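Long-range contacts in AT-less polyketide synthase (Streptomyces platensis subsp. rosaceus, PDB 4QYR), which supplies a ketosynthase domain to the isomigrastatin polyketide assembly line, where it probably catalyses chain elongation by decarboxylative Claisen condensation: residues 282-287 and 315-320; 342-347 and 392-397; 550-555 and 574-579. All blocks are in the same frame, centred on the assembly; numbering follows the deposited sequence.

Contact 1. Residues 282-287 and 315-320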
ATOM      1  N   LYS A 282      -8.093 -20.802  10.328  1.00 44.46           N
ATOM      2  CA  LYS A 282      -6.753 -21.323  10.508  1.00 43.35           C
ATOM      3  C   LYS A 282      -5.735 -20.257  10.150  1.00 42.48           C
ATOM      4  O   LYS A 282      -4.645 -20.228  10.716  1.00 45.05           O
ATOM      5  CB  LYS A 282      -6.517 -22.597   9.702  1.00 58.71           C
ATOM      6  CG  LYS A 282      -5.488 -23.465  10.415  1.00 61.50           C
ATOM      7  CD  LYS A 282      -5.356 -24.907   9.919  1.00 72.42           C
ATOM      8  CE  LYS A 282      -4.389 -25.663  10.869  1.00 86.69           C
ATOM      9  NZ  LYS A 282      -3.887 -26.985  10.390  1.00 88.01           N
ATOM     10  N   ALA A 283      -6.100 -19.353   9.246  1.00 40.06           N
ATOM     11  CA  ALA A 283      -5.250 -18.199   8.953  1.00 43.79           C
ATOM     12  C   ALA A 283      -5.277 -17.176  10.080  1.00 45.53           C
ATOM     13  O   ALA A 283      -4.245 -16.595  10.418  1.00 47.48           O
ATOM     14  CB  ALA A 283      -5.671 -17.540   7.651  1.00 41.72           C
ATOM     15  N   GLN A 284      -6.464 -16.933  10.630  1.00 43.94           N
ATOM     16  CA  GLN A 284      -6.612 -15.976  11.715  1.00 40.03           C
ATOM     17  C   GLN A 284      -5.821 -16.449  12.920  1.00 42.28           C
ATOM     18  O   GLN A 284      -5.266 -15.652  13.659  1.00 41.36           O
ATOM     19  CB  GLN A 284      -8.079 -15.781  12.073  1.00 39.94           C
ATOM     20  CG  GLN A 284      -8.885 -15.158  10.963  1.00 42.23           C
ATOM     21  CD  GLN A 284     -10.330 -14.913  11.352  1.00 50.39           C
ATOM     22  OE1 GLN A 284     -11.164 -14.606  10.497  1.00 55.08           O
ATOM     23  NE2 GLN A 284     -10.639 -15.051  12.643  1.00 50.66           N
ATOM     24  N   ALA A 285      -5.750 -17.758  13.097  1.00 42.66           N
ATOM     25  CA  ALA A 285      -4.943 -18.309  14.162  1.00 41.90           C
ATOM     26  C   ALA A 285      -3.469 -18.061  13.899  1.00 42.74           C
ATOM     27  O   ALA A 285      -2.768 -17.524  14.751  1.00 45.70           O
ATOM     28  CB  ALA A 285      -5.208 -19.768  14.306  1.00 50.37           C
ATOM     29  N   ALA A 286      -3.015 -18.442  12.706  1.00 43.12           N
ATOM     30  CA  ALA A 286      -1.599 -18.383  12.351  1.00 39.65           C
ATOM     31  C   ALA A 286      -1.068 -16.977  12.519  1.00 37.94           C
ATOM     32  O   ALA A 286       0.064 -16.776  12.942  1.00 38.30           O
ATOM     33  CB  ALA A 286      -1.399 -18.853  10.956  1.00 39.74           C
ATOM     34  N   LEU A 287      -1.930 -16.018  12.191  1.00 44.96           N
ATOM     35  CA  LEU A 287      -1.680 -14.594  12.332  1.00 34.76           C
ATOM     36  C   LEU A 287      -1.369 -14.206  13.752  1.00 44.91           C
ATOM     37  O   LEU A 287      -0.341 -13.613  14.032  1.00 44.67           O
ATOM     38  CB  LEU A 287      -2.900 -13.799  11.870  1.00 33.53           C
ATOM     39  CG  LEU A 287      -2.885 -12.291  12.092  1.00 32.09           C
ATOM     40  CD1 LEU A 287      -2.091 -11.636  10.982  1.00 31.18           C
ATOM     41  CD2 LEU A 287      -4.274 -11.732  12.119  1.00 31.60           C
ATOM     42  N   PRO A 315     -18.085 -16.269  15.697  1.00 55.59           N
ATOM     43  CA  PRO A 315     -17.564 -17.476  16.345  1.00 50.21           C
ATOM     44  C   PRO A 315     -16.246 -17.939  15.754  1.00 55.01           C
ATOM     45  O   PRO A 315     -15.406 -18.434  16.507  1.00 55.19           O
ATOM     46  CB  PRO A 315     -18.653 -18.516  16.084  1.00 53.01           C
ATOM     47  CG  PRO A 315     -19.885 -17.736  15.857  1.00 53.79           C
ATOM     48  CD  PRO A 315     -19.423 -16.517  15.125  1.00 59.37           C
ATOM     49  N   VAL A 316     -16.074 -17.783  14.440  1.00 50.79           N
ATOM     50  CA  VAL A 316     -14.850 -18.214  13.770  1.00 46.09           C
ATOM     51  C   VAL A 316     -13.668 -17.497  14.390  1.00 44.22           C
ATOM     52  O   VAL A 316     -12.692 -18.123  14.812  1.00 44.36           O
ATOM     53  CB  VAL A 316     -14.895 -17.940  12.252  1.00 45.06           C
ATOM     54  CG1 VAL A 316     -13.518 -18.103  11.634  1.00 43.52           C
ATOM     55  CG2 VAL A 316     -15.895 -18.861  11.572  1.00 47.20           C
ATOM     56  N   GLU A 317     -13.786 -16.177  14.455  1.00 42.74           N
ATOM     57  CA  GLU A 317     -12.764 -15.341  15.044  1.00 45.35           C
ATOM     58  C   GLU A 317     -12.469 -15.782  16.464  1.00 48.62           C
ATOM     59  O   GLU A 317     -11.305 -15.926  16.835  1.00 48.73           O
ATOM     60  CB  GLU A 317     -13.186 -13.872  15.032  1.00 48.85           C
ATOM     61  CG  GLU A 317     -12.307 -12.990  15.917  1.00 53.86           C
ATOM     62  CD  GLU A 317     -12.508 -11.489  15.692  1.00 55.95           C
ATOM     63  OE1 GLU A 317     -13.604 -11.089  15.229  1.00 60.55           O
ATOM     64  OE2 GLU A 317     -11.552 -10.716  15.964  1.00 51.21           O
ATOM     65  N   VAL A 318     -13.516 -16.013  17.252  1.00 44.15           N
ATOM     66  CA  VAL A 318     -13.315 -16.333  18.661  1.00 50.19           C
ATOM     67  C   VAL A 318     -12.744 -17.726  18.860  1.00 47.04           C
ATOM     68  O   VAL A 318     -11.935 -17.944  19.755  1.00 47.53           O
ATOM     69  CB  VAL A 318     -14.611 -16.207  19.468  1.00 54.55           C
ATOM     70  CG1 VAL A 318     -14.372 -16.623  20.900  1.00 54.69           C
ATOM     71  CG2 VAL A 318     -15.103 -14.775  19.444  1.00 58.10           C
ATOM     72  N   ASN A 319     -13.148 -18.672  18.026  1.00 49.98           N
ATOM     73  CA  ASN A 319     -12.543 -19.990  18.095  1.00 49.47           C
ATOM     74  C   ASN A 319     -11.103 -19.944  17.620  1.00 47.84           C
ATOM     75  O   ASN A 319     -10.257 -20.635  18.154  1.00 52.19           O
ATOM     76  CB  ASN A 319     -13.335 -20.999  17.280  1.00 51.05           C
ATOM     77  CG  ASN A 319     -14.630 -21.390  17.945  1.00 61.80           C
ATOM     78  OD1 ASN A 319     -14.656 -21.819  19.102  1.00 64.52           O
ATOM     79  ND2 ASN A 319     -15.726 -21.237  17.219  1.00 63.23           N
ATOM     80  N   ALA A 320     -10.810 -19.120  16.621  1.00 46.23           N
ATOM     81  CA  ALA A 320      -9.441 -19.038  16.124  1.00 46.80           C
ATOM     82  C   ALA A 320      -8.523 -18.435  17.192  1.00 44.78           C
ATOM     83  O   ALA A 320      -7.368 -18.826  17.352  1.00 43.96           O
ATOM     84  CB  ALA A 320      -9.391 -18.229  14.852  1.00 42.10           C
TER

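Contact 2. Residues 342-347 and 392-397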
ATOM      1  N   CYS A 342      -9.718 -14.362  29.760  1.00 73.25           N
ATOM      2  CA  CYS A 342      -9.343 -13.097  29.155  1.00 63.98           C
ATOM      3  C   CYS A 342     -10.579 -12.366  28.633  1.00 59.20           C
ATOM      4  O   CYS A 342     -11.454 -12.977  28.031  1.00 58.80           O
ATOM      5  CB  CYS A 342      -8.341 -13.331  28.026  1.00 60.34           C
ATOM      6  SG  CYS A 342      -8.111 -11.918  26.925  1.00 68.51           S
ATOM      7  N   ALA A 343     -10.640 -11.058  28.859  1.00 51.03           N
ATOM      8  CA  ALA A 343     -11.778 -10.248  28.441  1.00 49.46           C
ATOM      9  C   ALA A 343     -11.816 -10.018  26.928  1.00 46.58           C
ATOM     10  O   ALA A 343     -10.782  -9.991  26.247  1.00 49.73           O
ATOM     11  CB  ALA A 343     -11.756  -8.935  29.158  1.00 49.03           C
ATOM     12  N   LEU A 344     -13.018  -9.815  26.410  1.00 46.02           N
ATOM     13  CA  LEU A 344     -13.229  -9.773  24.971  1.00 45.50           C
ATOM     14  C   LEU A 344     -14.240  -8.707  24.590  1.00 44.98           C
ATOM     15  O   LEU A 344     -15.208  -8.487  25.321  1.00 48.12           O
ATOM     16  CB  LEU A 344     -13.687 -11.146  24.490  1.00 45.21           C
ATOM     17  CG  LEU A 344     -13.956 -11.255  23.013  1.00 47.62           C
ATOM     18  CD1 LEU A 344     -12.629 -11.348  22.291  1.00 55.54           C
ATOM     19  CD2 LEU A 344     -14.749 -12.489  22.808  1.00 48.40           C
ATOM     20  N   GLY A 345     -14.022  -8.029  23.468  1.00 40.42           N
ATOM     21  CA  GLY A 345     -14.926  -6.961  23.089  1.00 42.85           C
ATOM     22  C   GLY A 345     -14.794  -6.395  21.688  1.00 43.30           C
ATOM     23  O   GLY A 345     -13.997  -6.864  20.871  1.00 40.61           O
ATOM     24  N   SER A 346     -15.588  -5.366  21.413  1.00 45.82           N
ATOM     25  CA  SER A 346     -15.627  -4.779  20.080  1.00 42.24           C
ATOM     26  C   SER A 346     -16.345  -3.436  20.024  1.00 42.60           C
ATOM     27  O   SER A 346     -17.538  -3.335  20.316  1.00 48.61           O
ATOM     28  CB  SER A 346     -16.300  -5.729  19.101  1.00 41.08           C
ATOM     29  OG  SER A 346     -16.272  -5.160  17.812  1.00 41.37           O
ATOM     30  N   VAL A 347     -15.617  -2.416  19.599  1.00 38.09           N
ATOM     31  CA  VAL A 347     -16.145  -1.074  19.532  1.00 36.83           C
ATOM     32  C   VAL A 347     -17.218  -0.947  18.446  1.00 39.95           C
ATOM     33  O   VAL A 347     -18.073  -0.049  18.505  1.00 41.37           O
ATOM     34  CB  VAL A 347     -15.018  -0.078  19.280  1.00 36.21           C
ATOM     35  CG1 VAL A 347     -14.560  -0.164  17.817  1.00 31.74           C
ATOM     36  CG2 VAL A 347     -15.447   1.330  19.686  1.00 33.93           C
ATOM     37  N   GLY A 392     -14.597 -21.588  28.478  1.00110.56           N
ATOM     38  CA  GLY A 392     -14.305 -20.511  29.415  1.00105.34           C
ATOM     39  C   GLY A 392     -12.965 -19.798  29.243  1.00 99.77           C
ATOM     40  O   GLY A 392     -12.408 -19.272  30.211  1.00 99.63           O
ATOM     41  N   GLY A 393     -12.448 -19.768  28.016  1.00 93.28           N
ATOM     42  CA  GLY A 393     -11.171 -19.137  27.750  1.00 83.13           C
ATOM     43  C   GLY A 393     -11.289 -17.634  27.604  1.00 73.67           C
ATOM     44  O   GLY A 393     -10.340 -16.901  27.886  1.00 69.45           O
ATOM     45  N   PHE A 394     -12.460 -17.181  27.162  1.00 70.66           N
ATOM     46  CA  PHE A 394     -12.700 -15.773  26.846  1.00 66.29           C
ATOM     47  C   PHE A 394     -14.063 -15.297  27.311  1.00 68.51           C
ATOM     48  O   PHE A 394     -15.078 -15.930  27.027  1.00 75.31           O
ATOM     49  CB  PHE A 394     -12.600 -15.525  25.346  1.00 64.30           C
ATOM     50  CG  PHE A 394     -11.216 -15.642  24.805  1.00 67.61           C
ATOM     51  CD1 PHE A 394     -10.464 -14.504  24.556  1.00 66.56           C
ATOM     52  CD2 PHE A 394     -10.667 -16.886  24.524  1.00 71.14           C
ATOM     53  CE1 PHE A 394      -9.185 -14.600  24.049  1.00 67.05           C
ATOM     54  CE2 PHE A 394      -9.388 -16.993  24.022  1.00 72.76           C
ATOM     55  CZ  PHE A 394      -8.644 -15.843  23.778  1.00 70.32           C
ATOM     56  N   GLU A 395     -14.089 -14.164  27.997  1.00 63.45           N
ATOM     57  CA  GLU A 395     -15.334 -13.592  28.471  1.00 63.21           C
ATOM     58  C   GLU A 395     -15.680 -12.317  27.707  1.00 61.10           C
ATOM     59  O   GLU A 395     -14.824 -11.465  27.485  1.00 59.93           O
ATOM     60  CB  GLU A 395     -15.224 -13.314  29.966  1.00 72.00           C
ATOM     61  CG  GLU A 395     -16.532 -13.030  30.670  1.00 83.80           C
ATOM     62  CD  GLU A 395     -16.326 -12.680  32.141  1.00 97.19           C
ATOM     63  OE1 GLU A 395     -15.521 -13.366  32.815  1.00100.93           O
ATOM     64  OE2 GLU A 395     -16.966 -11.717  32.625  1.00102.39           O
ATOM     65  N   VAL A 396     -16.930 -12.187  27.286  1.00 61.63           N
ATOM     66  CA  VAL A 396     -17.384 -10.932  26.721  1.00 50.95           C
ATOM     67  C   VAL A 396     -17.715  -9.971  27.849  1.00 55.60           C
ATOM     68  O   VAL A 396     -18.416 -10.334  28.781  1.00 57.42           O
ATOM     69  CB  VAL A 396     -18.616 -11.105  25.849  1.00 50.98           C
ATOM     70  CG1 VAL A 396     -19.079  -9.751  25.337  1.00 49.09           C
ATOM     71  CG2 VAL A 396     -18.325 -12.052  24.715  1.00 50.27           C
ATOM     72  N   VAL A 397     -17.194  -8.750  27.769  1.00 56.05           N
ATOM     73  CA  VAL A 397     -17.486  -7.707  28.752  1.00 54.96           C
ATOM     74  C   VAL A 397     -18.787  -7.011  28.434  1.00 58.50           C
ATOM     75  O   VAL A 397     -18.839  -6.182  27.524  1.00 60.16           O
ATOM     76  CB  VAL A 397     -16.378  -6.644  28.792  1.00 53.89           C
ATOM     77  CG1 VAL A 397     -16.705  -5.562  29.824  1.00 49.94           C
ATOM     78  CG2 VAL A 397     -15.042  -7.292  29.082  1.00 56.12           C
TER

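Contact 3. Residues 550-555 and 574-579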
ATOM      1  N   GLU A 550      17.779  28.232  13.830  1.00110.71           N
ATOM      2  CA  GLU A 550      18.261  29.598  13.680  1.00116.10           C
ATOM      3  C   GLU A 550      17.699  30.488  14.785  1.00110.62           C
ATOM      4  O   GLU A 550      16.615  30.237  15.321  1.00108.67           O
ATOM      5  CB  GLU A 550      17.894  30.158  12.310  1.00125.64           C
ATOM      6  CG  GLU A 550      16.435  30.539  12.184  1.00131.30           C
ATOM      7  CD  GLU A 550      16.153  31.315  10.916  1.00137.94           C
ATOM      8  OE1 GLU A 550      17.119  31.825  10.308  1.00142.87           O
ATOM      9  OE2 GLU A 550      14.968  31.425  10.536  1.00137.43           O
ATOM     10  N   GLN A 551      18.442  31.528  15.135  1.00102.16           N
ATOM     11  CA  GLN A 551      17.995  32.417  16.191  1.00 93.23           C
ATOM     12  C   GLN A 551      18.509  33.839  15.981  1.00 90.08           C
ATOM     13  O   GLN A 551      19.721  34.091  15.927  1.00 91.38           O
ATOM     14  CB  GLN A 551      18.425  31.880  17.558  1.00 91.43           C
ATOM     15  CG  GLN A 551      18.177  32.857  18.711  1.00 91.97           C
ATOM     16  CD  GLN A 551      18.209  32.188  20.076  1.00 87.63           C
ATOM     17  OE1 GLN A 551      17.619  31.121  20.278  1.00 82.81           O
ATOM     18  NE2 GLN A 551      18.916  32.805  21.019  1.00 86.93           N
ATOM     19  N   ALA A 552      17.559  34.760  15.858  1.00 85.86           N
ATOM     20  CA  ALA A 552      17.843  36.161  15.568  1.00 87.56           C
ATOM     21  C   ALA A 552      18.830  36.765  16.569  1.00 91.92           C
ATOM     22  O   ALA A 552      18.767  36.471  17.764  1.00 91.67           O
ATOM     23  CB  ALA A 552      16.540  36.960  15.547  1.00 84.28           C
ATOM     24  N   PRO A 553      19.747  37.616  16.075  1.00 95.69           N
ATOM     25  CA  PRO A 553      20.852  38.116  16.894  1.00101.00           C
ATOM     26  C   PRO A 553      20.366  38.825  18.144  1.00104.64           C
ATOM     27  O   PRO A 553      20.992  38.688  19.199  1.00106.71           O
ATOM     28  CB  PRO A 553      21.570  39.086  15.953  1.00104.14           C
ATOM     29  CG  PRO A 553      20.536  39.467  14.937  1.00101.49           C
ATOM     30  CD  PRO A 553      19.740  38.233  14.737  1.00 95.84           C
ATOM     31  N   GLU A 554      19.262  39.560  18.031  1.00104.18           N
ATOM     32  CA  GLU A 554      18.745  40.300  19.175  1.00107.13           C
ATOM     33  C   GLU A 554      18.157  39.351  20.210  1.00104.23           C
ATOM     34  O   GLU A 554      18.436  39.483  21.401  1.00107.53           O
ATOM     35  CB  GLU A 554      17.691  41.329  18.763  1.00111.51           C
ATOM     36  CG  GLU A 554      17.318  42.249  19.928  1.00118.24           C
ATOM     37  CD  GLU A 554      16.312  43.331  19.570  1.00122.92           C
ATOM     38  OE1 GLU A 554      16.042  43.542  18.368  1.00123.28           O
ATOM     39  OE2 GLU A 554      15.801  43.985  20.506  1.00126.01           O
ATOM     40  N   VAL A 555      17.346  38.399  19.756  1.00 99.98           N
ATOM     41  CA  VAL A 555      16.777  37.397  20.652  1.00 96.62           C
ATOM     42  C   VAL A 555      17.883  36.686  21.429  1.00 94.69           C
ATOM     43  O   VAL A 555      17.721  36.390  22.609  1.00 85.76           O
ATOM     44  CB  VAL A 555      15.923  36.336  19.888  1.00 79.45           C
ATOM     45  CG1 VAL A 555      15.085  35.530  20.861  1.00 76.94           C
ATOM     46  CG2 VAL A 555      15.010  37.003  18.881  1.00 78.66           C
ATOM     47  N   GLY A 574       7.889  38.239  14.298  1.00 82.55           N
ATOM     48  CA  GLY A 574       8.540  37.303  13.399  1.00 73.73           C
ATOM     49  C   GLY A 574       9.982  36.930  13.688  1.00 82.85           C
ATOM     50  O   GLY A 574      10.654  36.369  12.821  1.00 75.09           O
ATOM     51  N   ALA A 575      10.463  37.225  14.891  1.00 80.55           N
ATOM     52  CA  ALA A 575      11.847  36.913  15.229  1.00 85.32           C
ATOM     53  C   ALA A 575      12.010  35.418  15.453  1.00 87.21           C
ATOM     54  O   ALA A 575      11.292  34.835  16.259  1.00 90.80           O
ATOM     55  CB  ALA A 575      12.290  37.684  16.457  1.00 90.19           C
ATOM     56  N   PRO A 576      12.942  34.784  14.724  1.00 84.57           N
ATOM     57  CA  PRO A 576      13.149  33.342  14.906  1.00 82.78           C
ATOM     58  C   PRO A 576      13.766  33.020  16.265  1.00 85.24           C
ATOM     59  O   PRO A 576      14.728  33.664  16.680  1.00 81.94           O
ATOM     60  CB  PRO A 576      14.105  32.973  13.764  1.00 81.75           C
ATOM     61  CG  PRO A 576      13.912  34.050  12.750  1.00 81.88           C
ATOM     62  CD  PRO A 576      13.665  35.296  13.549  1.00 83.35           C
ATOM     63  N   VAL A 577      13.195  32.031  16.942  1.00 75.79           N
ATOM     64  CA  VAL A 577      13.637  31.631  18.267  1.00 78.82           C
ATOM     65  C   VAL A 577      13.994  30.139  18.274  1.00 80.77           C
ATOM     66  O   VAL A 577      13.396  29.342  17.544  1.00 82.30           O
ATOM     67  CB  VAL A 577      12.548  31.928  19.323  1.00 77.33           C
ATOM     68  CG1 VAL A 577      13.037  31.602  20.715  1.00 79.13           C
ATOM     69  CG2 VAL A 577      12.121  33.390  19.257  1.00 78.67           C
ATOM     70  N   ASP A 578      14.982  29.772  19.081  1.00 79.88           N
ATOM     71  CA  ASP A 578      15.421  28.388  19.185  1.00 80.91           C
ATOM     72  C   ASP A 578      15.006  27.837  20.537  1.00 83.62           C
ATOM     73  O   ASP A 578      15.835  27.663  21.428  1.00 90.75           O
ATOM     74  CB  ASP A 578      16.938  28.299  18.995  1.00 87.71           C
ATOM     75  CG  ASP A 578      17.452  26.868  18.934  1.00 88.62           C
ATOM     76  OD1 ASP A 578      16.787  25.933  19.441  1.00 83.69           O
ATOM     77  OD2 ASP A 578      18.552  26.686  18.378  1.00 93.33           O
ATOM     78  N   TRP A 579      13.723  27.550  20.688  1.00 73.67           N
ATOM     79  CA  TRP A 579      13.193  27.214  21.992  1.00 73.67           C
ATOM     80  C   TRP A 579      13.826  25.997  22.655  1.00 82.10           C
ATOM     81  O   TRP A 579      13.906  25.959  23.873  1.00 82.38           O
ATOM     82  CB  TRP A 579      11.687  27.015  21.899  1.00 70.00           C
ATOM     83  CG  TRP A 579      10.984  28.133  21.216  1.00 69.50           C
ATOM     84  CD1 TRP A 579      10.650  28.211  19.901  1.00 67.34           C
ATOM     85  CD2 TRP A 579      10.536  29.352  21.816  1.00 80.70           C
ATOM     86  NE1 TRP A 579      10.011  29.401  19.642  1.00 67.80           N
ATOM     87  CE2 TRP A 579       9.927  30.117  20.804  1.00 70.29           C
ATOM     88  CE3 TRP A 579      10.588  29.872  23.117  1.00 80.04           C
ATOM     89  CZ2 TRP A 579       9.374  31.373  21.050  1.00 82.75           C
ATOM     90  CZ3 TRP A 579      10.039  31.115  23.358  1.00 75.63           C
ATOM     91  CH2 TRP A 579       9.437  31.851  22.334  1.00 74.41           C
TER

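Contact 1. Residues 282-287 and 315-320
Glu317, whose CB lies 3.7 Å from NE2 of Gln284, has its carboxylate held by two backbone N-H groups, with OE2 bonded to that of His306 and OE1 to that of Gly307. A glutamate suits the place because its two oxygens can accept from successive amides at once. CG stands opposite the backbone N (chi1 167°) and the chain beyond it is straight, which carries the acid away from its helix to this loop. The Gln284 side chain, also extended, crosses the Glu317 side chain at about a right angle, with the amide and carboxylate planes 81° apart, and its NE2 meets the CA and CB end of Glu317. Phe423 of strand 417-423 touches both residues.

Beside this crossing, the two helices meet through alanines. CB of Ala320 points at the neighbouring helix and rests 3.9 Å from CB of Gln284 and 4.5 Å from CB of Ala285. Their small size suits the close approach, with the CA atoms of Ala285 and Ala320 5.0 Å apart and the short helix axes 8.7 Å apart at 42°. His306 and Gly307 begin the HGTGT sequence that in ketosynthases carries a catalytic histidine. The directed polar bonds of Glu317 thus run to a loop of the probable active site, while the helices meet by van der Waals contact.

Contact 2. Residues 342-347 and 392-397
Cys342, Ala343 and Leu344 run parallel to Phe394, Glu395 and Val396, twisted by 44° between the short strand axes. Cys342 uses both of its backbone polar atoms: its N donates to Gly393 O at 3.2 Å, and its O accepts from Glu395 N at 2.9 Å. Further along, Val397 N bonds to Leu344 O at 3.2 Å, nearly straight (169°) and in the carbonyl plane.

On one face, SG of Cys342 approaches the Phe394 ring obliquely, 4.1 Å from CE1, a sulfur-aromatic contact. Leu344 continues this apolar row, CD2 lying 4.1 Å from CG2 of Val396 while CD1 comes near CD1 of Phe394. Helix 313-331 covers this face through Leu321, which touches both Leu344 and Phe394, and their apolar side chains suit that cover. That helix is the connection of a beta-alpha-beta crossover from strand 302-304 to the adjacent parallel strand 342-345, in the thiolase-like fold of ketosynthases; strand 394-396 closes the sheet's edge within the chain.

On the face that carries Ala343, its CB meets Val397 CG2 at 3.7 Å, the valine branch opposite its carbonyl carbon making the touch. Glu395 starts on the same face, but its end leads outward to a salt bridge with Arg401.

Contact 3. Residues 550-555 and 574-579
Gln551 and Asp578 meet at about a right angle, their amide and carboxylate planes 86° apart. It is the backbone of Asp578 that makes the polar link: its N donates to OE1 of Gln551 at 3.2 Å, tilted somewhat from the plane of the amide carbonyl. CG of the glutamine lies across from its backbone N, and the extended chain takes the amide far enough to reach this N-H. Its NE2 bonds weakly to Thr556.

Glu550 slants over Pro576, laying CG 3.7 Å from CB of the ring, with OE2 near the ring's CG; OE2 also makes a long, weak ion pair with NE of Arg546. Its chi1 of 75° puts CG between the backbone N and carbonyl carbon, which turns the tip back toward the proline although CB points away. The proline ring offers a compact apolar surface to the aliphatic part of Glu550, and its carbonyl O still accepts from Ala552 N at 3.1 Å, close to straight at 166°. Ala552 CB, in turn, lies 3.9 Å from the proline CD.

Val555 divides its branches, CG2 packing on Ala575 CB at 3.7 Å and CG1 on Val577 CG2 at 4.0 Å; the two valines cross nearly perpendicularly. The other branch of Val577, CG1, sits over the Trp579 ring.

The contact thus brings the start of helix 553-561 against the loop leaving helix 564-572, whose end carries a Schellman motif with Gly574 as C-prime residue, and whose Val567 and Leu570 pack on Val555 and Ala575 respectively.

Overall arrangement
Contacts 1 and 2 belong to one block of the ketosynthase: their centres are 15 Å apart, and CG2 of Val318 in contact 1 packs on CD2 of Leu344 in contact 2 at 4.1 Å. Helix 313-331 and strand 342-345 are consecutive in the chain. Both contacts also border the HGTGT loop, since Glu317 holds two of its amides and Ser346 OG bonds weakly to Gly307 O, consistent with a shared framework beside the probable active site. Contact 3 lies on the opposite side of the chain's centre, about 57 Å from contact 1 and 55 Å from contact 2 between centres, and joins C-terminal elements far from that loop.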